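Local coordinates for protein ketol-acid reductoisomerase (PDB 4XDY) that catalyses the magnesium-dependent methyl migration and NADH-dependent reduction that turn acetolactate into dihydroxy-isovalerate in branched-chain amino acid biosynthesis, at residues Glu189-Thr192 against Tyr193-Leu196; Glu274-Glu277 against Lys278-Ala282. All blocks are in the same frame, centred on the assembly; numbering follows the deposited sequence. Where two conformers were deposited one is given.

Contact 1 (Glu189-Thr192 against Tyr193-Leu196); sequences EQET and YEDL. With MG (magnesium ion), chain D; MG (magnesium ion), chain C; HIO (N-hydroxy-N-isopropyloxamic acid), chain H.
Asp195 OD1 is gripped by one magnesium at 2.0 Å and by Lys135 NZ, while one turn back the side chain of Glu191 runs alongside Asp195, its OE2 3.4 Å from Asp195 CB. With CG anti to the backbone N (chi1 -173°), the Asp195 carboxylate is carried to the metal pair, and its two oxygens take one ion each, OD2 reaching the second at 2.1 Å. The inhibitor's O2 bridges the ions; Glu199 also binds the second magnesium. Glu191 OE1 is hydrogen-bonded to His112 ND1 and Gly113 N, which probably limits carboxylate rotation. Glu191 OE2 and Glu194 OE1 come within 4.1 Å, a like-charge approach probably eased by Lys135, which forms salt bridges to both. Glu189 O takes the Tyr193 N-H at 3.1 Å and lies over one face of the Tyr193 ring, toward its rim; Glu189 CB is 4.0 Å from Tyr193 CE2. Tyr193 also packs on Cys117 and Phe118. Exchanging Tyr193 for alanine removes the ring and would probably uncover Glu189 O and open a gap beside both. Helix 188-203 lies against helices 114-117 and 273-287, with Glu191 and Glu194 on strand 153-157 and Tyr193 against Tyr223 of the second subunit.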
loop_
_atom_site.group_PDB
_atom_site.type_symbol
_atom_site.label_atom_id
_atom_site.label_comp_id
_atom_site.label_asym_id
_atom_site.label_seq_id
_atom_site.Cartn_x
_atom_site.Cartn_y
_atom_site.Cartn_z
ATOM N N GLU A 189 -10.379 21.162 14.748
ATOM C CA GLU A 189 -10.604 20.064 15.681
ATOM C C GLU A 189 -10.897 18.806 14.852
ATOM O O GLU A 189 -10.454 17.710 15.177
ATOM C CB GLU A 189 -11.701 20.447 16.687
ATOM C CG GLU A 189 -11.305 21.622 17.635
ATOM C CD GLU A 189 -11.239 23.069 17.012
ATOM O OE1 GLU A 189 -11.974 23.289 15.957
ATOM O OE2 GLU A 189 -10.356 23.943 17.537
ATOM N N GLN A 190 -11.683 18.927 13.808
ATOM C CA GLN A 190 -11.950 17.778 12.977
ATOM C C GLN A 190 -10.737 17.157 12.346
ATOM O O GLN A 190 -10.608 15.949 12.343
ATOM C CB GLN A 190 -12.954 18.034 11.864
ATOM C CG GLN A 190 -14.390 18.284 12.271
ATOM C CD GLN A 190 -15.143 18.577 10.986
ATOM O OE1 GLN A 190 -15.085 19.695 10.490
ATOM N NE2 GLN A 190 -15.701 17.537 10.370
ATOM N N GLU A 191 -9.911 17.979 11.729
ATOM C CA GLU A 191 -8.642 17.510 11.183
ATOM C C GLU A 191 -7.804 16.823 12.219
ATOM O O GLU A 191 -7.315 15.722 11.969
ATOM C CB GLU A 191 -7.814 18.614 10.562
ATOM C CG GLU A 191 -6.667 18.052 9.712
ATOM C CD GLU A 191 -5.357 17.710 10.469
ATOM O OE1 GLU A 191 -5.160 18.191 11.593
ATOM O OE2 GLU A 191 -4.612 16.951 9.841
ATOM N N THR A 192 -7.722 17.404 13.418
ATOM C CA THR A 192 -6.821 16.916 14.401
ATOM C C THR A 192 -7.228 15.499 14.767
ATOM O O THR A 192 -6.418 14.568 14.838
ATOM C CB THR A 192 -6.852 17.785 15.656
ATOM O OG1 THR A 192 -6.425 19.138 15.315
ATOM C CG2 THR A 192 -5.927 17.198 16.688
ATOM N N TYR A 193 -8.528 15.317 14.999
ATOM C CA TYR A 193 -8.979 14.023 15.480
ATOM C C TYR A 193 -8.939 12.945 14.449
ATOM O O TYR A 193 -8.473 11.813 14.743
ATOM C CB TYR A 193 -10.410 14.137 16.047
ATOM C CG TYR A 193 -10.629 15.195 17.098
ATOM C CD1 TYR A 193 -9.654 15.538 18.018
ATOM C CD2 TYR A 193 -11.877 15.816 17.201
ATOM C CE1 TYR A 193 -9.863 16.522 18.988
ATOM C CE2 TYR A 193 -12.107 16.795 18.175
ATOM C CZ TYR A 193 -11.132 17.132 19.089
ATOM O OH TYR A 193 -11.339 18.081 20.047
ATOM N N GLU A 194 -9.353 13.244 13.243
ATOM C CA GLU A 194 -9.379 12.223 12.166
ATOM C C GLU A 194 -7.942 11.820 11.834
ATOM O O GLU A 194 -7.662 10.666 11.559
ATOM C CB GLU A 194 -10.138 12.690 10.941
ATOM C CG GLU A 194 -9.539 13.834 10.158
ATOM C CD GLU A 194 -8.417 13.435 9.245
ATOM O OE1 GLU A 194 -7.638 14.346 8.851
ATOM O OE2 GLU A 194 -8.364 12.222 8.802
ATOM N N ASP A 195 -7.063 12.816 11.855
ATOM C CA ASP A 195 -5.639 12.616 11.471
ATOM C C ASP A 195 -4.941 11.695 12.478
ATOM O O ASP A 195 -4.288 10.744 12.100
ATOM C CB ASP A 195 -4.924 13.946 11.394
ATOM C CG ASP A 195 -3.514 13.792 10.834
ATOM O OD1 ASP A 195 -3.404 13.615 9.604
ATOM O OD2 ASP A 195 -2.587 13.750 11.679
ATOM N N LEU A 196 -5.086 12.030 13.730
ATOM C CA LEU A 196 -4.537 11.235 14.821
ATOM C C LEU A 196 -5.094 9.823 14.781
ATOM O O LEU A 196 -4.340 8.853 14.799
ATOM C CB LEU A 196 -4.800 11.891 16.126
ATOM C CG LEU A 196 -4.027 13.171 16.468
ATOM C CD1 LEU A 196 -4.481 13.693 17.803
ATOM C CD2 LEU A 196 -2.512 12.982 16.549
HETATM MG MG MG D . -2.173 12.533 8.443
HETATM MG MG MG C . -0.561 13.357 11.593
HETATM C C1 HIO H . 1.696 12.480 10.115
HETATM O O11 HIO H . 1.422 12.982 11.237
HETATM O O12 HIO H . 2.841 12.225 9.617
HETATM C C2 HIO H . 0.422 12.291 9.291
HETATM O O2 HIO H . -0.607 12.910 9.666
HETATM N N3 HIO H . 0.320 11.427 8.298
HETATM O O3 HIO H . -0.789 11.558 7.354
HETATM C C4 HIO H . 1.277 10.395 8.040
HETATM C C41 HIO H . 0.530 9.066 7.870
HETATM C C42 HIO H . 2.049 10.835 6.801
HETATM O O HOH W 1 -2.772 10.839 9.551
HETATM O O HOH W 2 -0.294 13.696 13.624
HETATM O O HOH W 3 -0.246 15.454 11.164
HETATM O O HOH W 4 -1.940 14.506 7.513
HETATM O O HOH W 5 -3.806 12.149 7.049
#

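Contact 2 (Glu274-Glu277 against Lys278-Ala282); sequences EVKE and KMKEA
Met279 overlaps Val275 one turn earlier, its terminal methyl CE lying 4.1 Å from Val275 CG1. This is side-chain packing from i to i+4 along helix 273-287, part of the knotted helical C-terminal domain of the reductoisomerase. The two apolar chains cross obliquely on the buried face, where Met279 packs on Phe197 of helix 188-203 and on Gly214 of the second subunit, and Val275 packs on Ile270 of that subunit. Val275 O accepts the Met279 N-H at 2.9 Å, and Met279 CG packs against the same oxygen at 3.3 Å.

On another flank the helix is charged. Glu277 bends at chi2 (-54°), and this turns its carboxylate along the helix toward Lys280, three residues on. Lys280 NZ donates to Glu277 OE2 at 2.7 Å in a salt bridge, arriving on the syn lone pair, the side facing OE1. Lys280 was deposited in two conformers and the bridge is described for one of them, so it may not be formed all the time. Lys276 has CG anti to its backbone N (chi1 -169°) and the rest of the chain stretched out; in that conformer of Lys280 its NZ is 5.3 Å from Lys280 NZ. Each ammonium has acidic company that probably offsets this approach: Glu277 for Lys280, and for Lys276 salt bridges to Glu216 and Glu220 of the second subunit. The Lys276 side chain also packs on Asn213 of that subunit, and in this way one helical turn contributes both apolar and ionic contacts to the dimer interface. At the exposed end of the turn, Glu281 N donates to Glu277 O at 3.0 Å, and Glu281 CG lies 3.4 Å from that same oxygen.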
loop_
_atom_site.group_PDB
_atom_site.type_symbol
_atom_site.label_atom_id
_atom_site.label_comp_id
_atom_site.label_asym_id
_atom_site.label_seq_id
_atom_site.Cartn_x
_atom_site.Cartn_y
_atom_site.Cartn_z
ATOM N N GLU A 274 -14.074 -6.881 17.521
ATOM C CA GLU A 274 -13.231 -6.499 18.658
ATOM C C GLU A 274 -12.263 -5.399 18.248
ATOM O O GLU A 274 -11.988 -4.426 18.998
ATOM C CB GLU A 274 -12.417 -7.694 19.193
ATOM C CG GLU A 274 -13.304 -8.848 19.608
ATOM C CD GLU A 274 -13.863 -9.804 18.480
ATOM O OE1 GLU A 274 -13.739 -9.622 17.208
ATOM O OE2 GLU A 274 -14.522 -10.784 18.903
ATOM N N VAL A 275 -11.726 -5.532 17.044
ATOM C CA VAL A 275 -10.837 -4.463 16.485
ATOM C C VAL A 275 -11.576 -3.122 16.290
ATOM O O VAL A 275 -11.065 -2.027 16.659
ATOM C CB VAL A 275 -10.166 -4.890 15.135
ATOM C CG1 VAL A 275 -9.422 -3.687 14.497
ATOM C CG2 VAL A 275 -9.190 -6.016 15.398
ATOM N N LYS A 276 -12.785 -3.195 15.810
ATOM C CA LYS A 276 -13.568 -1.995 15.605
ATOM C C LYS A 276 -13.810 -1.261 16.952
ATOM O O LYS A 276 -13.741 -0.007 17.028
ATOM C CB LYS A 276 -14.883 -2.279 14.900
ATOM C CG LYS A 276 -15.605 -1.033 14.442
ATOM C CD LYS A 276 -16.899 -1.327 13.653
ATOM C CE LYS A 276 -17.617 -0.096 13.229
ATOM N NZ LYS A 276 -18.753 -0.458 12.353
ATOM N N GLU A 277 -14.103 -2.063 17.990
ATOM C CA GLU A 277 -14.341 -1.504 19.338
ATOM C C GLU A 277 -13.063 -0.841 19.882
ATOM O O GLU A 277 -13.162 0.226 20.478
ATOM C CB GLU A 277 -14.872 -2.589 20.294
ATOM C CG GLU A 277 -16.335 -2.942 20.044
ATOM C CD GLU A 277 -17.252 -1.701 20.062
ATOM O OE1 GLU A 277 -17.125 -0.892 21.030
ATOM O OE2 GLU A 277 -17.972 -1.471 19.055
ATOM N N LYS A 278 -11.895 -1.445 19.657
ATOM C CA LYS A 278 -10.621 -0.845 20.070
ATOM C C LYS A 278 -10.441 0.493 19.326
ATOM O O LYS A 278 -10.039 1.521 19.911
ATOM C CB LYS A 278 -9.461 -1.779 19.796
ATOM C CG LYS A 278 -9.436 -3.037 20.700
ATOM C CD LYS A 278 -8.991 -2.653 22.117
ATOM C CE LYS A 278 -8.440 -3.881 22.851
ATOM N NZ LYS A 278 -9.585 -4.673 23.338
ATOM N N MET A 279 -10.789 0.481 18.062
ATOM C CA MET A 279 -10.712 1.728 17.247
ATOM C C MET A 279 -11.585 2.848 17.802
ATOM O O MET A 279 -11.161 3.998 17.883
ATOM C CB MET A 279 -11.079 1.454 15.789
ATOM C CG MET A 279 -10.044 0.648 15.030
ATOM S SD MET A 279 -10.619 0.483 13.310
ATOM C CE MET A 279 -9.158 -0.120 12.432
ATOM N N LYS A 280 -12.818 2.520 18.168
ATOM C CA LYS A 280 -13.717 3.471 18.830
ATOM C C LYS A 280 -13.094 4.037 20.078
ATOM O O LYS A 280 -13.122 5.269 20.264
ATOM C CB LYS A 280 -15.052 2.811 19.179
ATOM C CG LYS A 280 -15.955 2.634 17.973
ATOM C CD LYS A 280 -17.225 1.842 18.353
ATOM C CE LYS A 280 -17.873 1.234 17.133
ATOM N NZ LYS A 280 -19.089 0.503 17.537
ATOM N N GLU A 281 -12.490 3.168 20.901
ATOM C CA GLU A 281 -11.839 3.586 22.143
ATOM C C GLU A 281 -10.646 4.518 21.879
ATOM O O GLU A 281 -10.450 5.523 22.594
ATOM C CB GLU A 281 -11.426 2.383 23.036
ATOM C CG GLU A 281 -12.672 1.603 23.509
ATOM C CD GLU A 281 -12.438 0.143 24.026
ATOM O OE1 GLU A 281 -11.262 -0.276 24.178
ATOM O OE2 GLU A 281 -13.458 -0.587 24.237
ATOM N N ALA A 282 -9.845 4.188 20.871
ATOM C CA ALA A 282 -8.705 5.024 20.477
ATOM C C ALA A 282 -9.191 6.426 19.964
ATOM O O ALA A 282 -8.594 7.501 20.281
ATOM C CB ALA A 282 -7.822 4.322 19.441
#

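In the fold
From the N terminus the chain first builds the Rossmann domain, then enters helix 188-203, where contact 1 closes a single turn beside the metal site. Helices 205-220, 225-254 and 257-270 follow before contact 2 does the same within helix 273-287. The two are therefore in series, neither nested nor crossed, and neither closes a long loop. The centres of contact 1 and contact 2 are about 17 Å apart, and the nearest atoms of contact 1 and contact 2 are about 7 Å apart, without touching. What joins them is the packing of their two helices, with Tyr193 and Leu196 on Val286 and Ala282 on Cys201. Contact 1 faces the Rossmann domain as well, and both meet the second subunit.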